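Local structure of maltose/maltodextrin-binding protein (Thermus thermophilus, 2GH9) at residues W16-F24 against V284-T292. The protein binds maltotriose and probably serves as the periplasmic receptor that delivers maltodextrins for uptake in Thermus thermophilus. Residues are numbered along the deposited sequence; the frame is centred on the assembly and turned at random.
Sequences WLKEQARTF and VNFAKTLVT
Phe-286 and Phe-24 reach across from two helical segments whose axes pass 10.5 Å apart, a spacing bridged by large apolar side chains. Phe-286 CB sits almost squarely over one face of the Phe-24 ring, 3.7 Å from its centroid, a CH-pi contact; the two rings themselves meet obliquely, planes at 55°. With CG anti to the backbone N (chi1 175°), the Phe-286 ring is carried in between the helices, where CE1 comes 3.5 Å from Gln-20 O, near the ring plane, and CZ rests beside Ala-21. Thr-289 CG2 and Asn-285 CB touch the Phe-24 ring farther out. A leucine in place of Phe-24 has no flat face to set against Phe-286 CB, and would probably open a gap beside Asn-285 and Thr-289. One turn along, Leu-290 CD2 packs 3.5 Å from Gln-20 CB and also meets Leu-17 CD1, while the rim of the Trp-16 indole lies against Leu-290 O, a buried carbonyl with no polar partner. A water links the helices, donating to Gln-20 O (2.8 Å) and Thr-289 OG1, whose hydroxyl in turn donates to Phe-286 O. The pair illustrates helices packed side by side on one sheet of a periplasmic binding protein: Leu-17 and Phe-286 rest on strand 3-7, Leu-290 on strand 58-63, and Phe-24 on Val-32 of strand 32-36.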
# COMPACT_ATOMS: atom_id res chain seq x y z
N TRP A 16 18.57 5.31 -1.23
CA TRP A 16 18.97 4.21 -0.33
C TRP A 16 19.25 2.91 -1.10
O TRP A 16 20.29 2.26 -0.90
CB TRP A 16 17.88 3.97 0.73
CG TRP A 16 18.00 2.72 1.58
CD1 TRP A 16 18.60 2.62 2.80
CD2 TRP A 16 17.46 1.42 1.30
NE1 TRP A 16 18.46 1.36 3.29
CE2 TRP A 16 17.78 0.59 2.39
CE3 TRP A 16 16.74 0.88 0.23
CZ2 TRP A 16 17.42 -0.75 2.44
CZ3 TRP A 16 16.37 -0.45 0.29
CH2 TRP A 16 16.71 -1.24 1.39
N LEU A 17 18.33 2.53 -1.99
CA LEU A 17 18.49 1.30 -2.76
C LEU A 17 19.74 1.33 -3.66
O LEU A 17 20.45 0.32 -3.78
CB LEU A 17 17.22 1.01 -3.59
CG LEU A 17 17.28 -0.28 -4.42
CD1 LEU A 17 17.79 -1.44 -3.58
CD2 LEU A 17 15.94 -0.63 -5.08
N LYS A 18 19.99 2.49 -4.28
CA LYS A 18 21.17 2.67 -5.14
C LYS A 18 22.46 2.54 -4.33
O LYS A 18 23.42 1.92 -4.80
CB LYS A 18 21.13 4.03 -5.88
CG LYS A 18 20.10 4.10 -6.99
CD LYS A 18 20.41 5.26 -7.97
CE LYS A 18 19.45 5.33 -9.12
NZ LYS A 18 19.46 4.08 -9.95
N GLU A 19 22.46 3.11 -3.12
CA GLU A 19 23.60 3.03 -2.20
C GLU A 19 23.86 1.59 -1.78
O GLU A 19 25.02 1.15 -1.78
CB GLU A 19 23.37 3.86 -0.92
CG GLU A 19 24.55 3.75 0.08
CD GLU A 19 24.29 4.33 1.44
OE1 GLU A 19 23.25 5.01 1.63
OE2 GLU A 19 25.14 4.10 2.34
N GLN A 20 22.81 0.87 -1.39
CA GLN A 20 22.97 -0.54 -1.02
C GLN A 20 23.51 -1.37 -2.18
O GLN A 20 24.26 -2.33 -1.98
CB GLN A 20 21.66 -1.14 -0.48
CG GLN A 20 20.97 -0.37 0.66
CD GLN A 20 21.93 0.45 1.53
OE1 GLN A 20 21.77 1.67 1.68
NE2 GLN A 20 22.92 -0.22 2.11
N ALA A 21 23.13 -1.00 -3.40
CA ALA A 21 23.59 -1.70 -4.60
C ALA A 21 25.09 -1.45 -4.82
O ALA A 21 25.83 -2.37 -5.20
CB ALA A 21 22.79 -1.27 -5.83
N ARG A 22 25.50 -0.19 -4.61
CA ARG A 22 26.92 0.17 -4.70
C ARG A 22 27.73 -0.59 -3.65
O ARG A 22 28.71 -1.27 -3.97
CB ARG A 22 27.10 1.70 -4.56
CG ARG A 22 26.71 2.49 -5.82
CD ARG A 22 27.25 3.91 -5.79
NE ARG A 22 26.77 4.64 -4.62
CZ ARG A 22 25.65 5.36 -4.57
NH1 ARG A 22 24.86 5.49 -5.64
NH2 ARG A 22 25.31 5.97 -3.44
N THR A 23 27.30 -0.51 -2.39
CA THR A 23 27.92 -1.24 -1.29
C THR A 23 28.04 -2.76 -1.53
O THR A 23 29.08 -3.34 -1.20
CB THR A 23 27.17 -0.98 0.02
OG1 THR A 23 27.16 0.42 0.29
CG2 THR A 23 27.82 -1.70 1.17
N PHE A 24 27.02 -3.39 -2.12
CA PHE A 24 27.09 -4.83 -2.44
C PHE A 24 28.12 -5.15 -3.52
O PHE A 24 28.69 -6.22 -3.52
CB PHE A 24 25.73 -5.37 -2.91
CG PHE A 24 25.66 -6.86 -2.98
CD1 PHE A 24 25.56 -7.62 -1.82
CD2 PHE A 24 25.66 -7.52 -4.20
CE1 PHE A 24 25.48 -9.02 -1.89
CE2 PHE A 24 25.58 -8.91 -4.27
CZ PHE A 24 25.49 -9.66 -3.12
N VAL A 284 19.96 -13.62 -4.07
CA VAL A 284 19.55 -13.92 -2.69
C VAL A 284 20.43 -13.22 -1.65
O VAL A 284 19.92 -12.63 -0.70
CB VAL A 284 19.49 -15.45 -2.42
CG1 VAL A 284 19.23 -15.73 -0.95
CG2 VAL A 284 18.43 -16.11 -3.28
N ASN A 285 21.75 -13.27 -1.84
CA ASN A 285 22.66 -12.62 -0.90
C ASN A 285 22.38 -11.13 -0.86
O ASN A 285 22.33 -10.55 0.21
CB ASN A 285 24.13 -12.86 -1.27
CG ASN A 285 24.64 -14.22 -0.82
OD1 ASN A 285 24.13 -14.82 0.12
ND2 ASN A 285 25.66 -14.72 -1.51
N PHE A 286 22.15 -10.52 -2.01
CA PHE A 286 21.91 -9.08 -2.06
C PHE A 286 20.59 -8.74 -1.36
O PHE A 286 20.52 -7.79 -0.58
CB PHE A 286 21.90 -8.56 -3.48
CG PHE A 286 21.54 -7.10 -3.58
CD1 PHE A 286 22.28 -6.15 -2.88
CD2 PHE A 286 20.48 -6.68 -4.37
CE1 PHE A 286 21.96 -4.78 -2.97
CE2 PHE A 286 20.16 -5.31 -4.46
CZ PHE A 286 20.90 -4.37 -3.75
N ALA A 287 19.55 -9.52 -1.64
CA ALA A 287 18.26 -9.36 -0.96
C ALA A 287 18.41 -9.40 0.56
O ALA A 287 17.80 -8.59 1.28
CB ALA A 287 17.27 -10.42 -1.44
N LYS A 288 19.24 -10.32 1.06
CA LYS A 288 19.41 -10.48 2.49
C LYS A 288 20.11 -9.26 3.09
O LYS A 288 19.78 -8.87 4.19
CB LYS A 288 20.13 -11.81 2.84
CG LYS A 288 19.28 -13.05 2.51
CD LYS A 288 20.07 -14.35 2.46
CE LYS A 288 20.55 -14.77 3.84
NZ LYS A 288 21.00 -16.20 3.86
N THR A 289 21.01 -8.61 2.34
CA THR A 289 21.67 -7.38 2.82
C THR A 289 20.66 -6.25 3.07
O THR A 289 20.86 -5.44 3.95
CB THR A 289 22.80 -6.84 1.88
OG1 THR A 289 22.25 -6.39 0.61
CG2 THR A 289 23.88 -7.91 1.65
N LEU A 290 19.57 -6.22 2.29
CA LEU A 290 18.61 -5.12 2.33
C LEU A 290 17.69 -5.16 3.55
O LEU A 290 17.12 -4.14 3.93
CB LEU A 290 17.77 -5.10 1.03
CG LEU A 290 18.47 -4.99 -0.34
CD1 LEU A 290 17.46 -5.10 -1.51
CD2 LEU A 290 19.31 -3.70 -0.48
N VAL A 291 17.54 -6.33 4.18
CA VAL A 291 16.55 -6.53 5.23
C VAL A 291 17.15 -6.76 6.63
O VAL A 291 16.44 -7.15 7.55
CB VAL A 291 15.53 -7.67 4.87
CG1 VAL A 291 14.81 -7.36 3.55
CG2 VAL A 291 16.20 -9.05 4.85
N THR A 292 18.44 -6.48 6.79
CA THR A 292 19.02 -6.41 8.13
C THR A 292 18.37 -5.27 8.92
O THR A 292 17.93 -4.27 8.35
CB THR A 292 20.54 -6.16 8.11
OG1 THR A 292 20.81 -4.84 7.65
CG2 THR A 292 21.24 -7.17 7.22
O HOH W 1 24.39 -4.01 0.22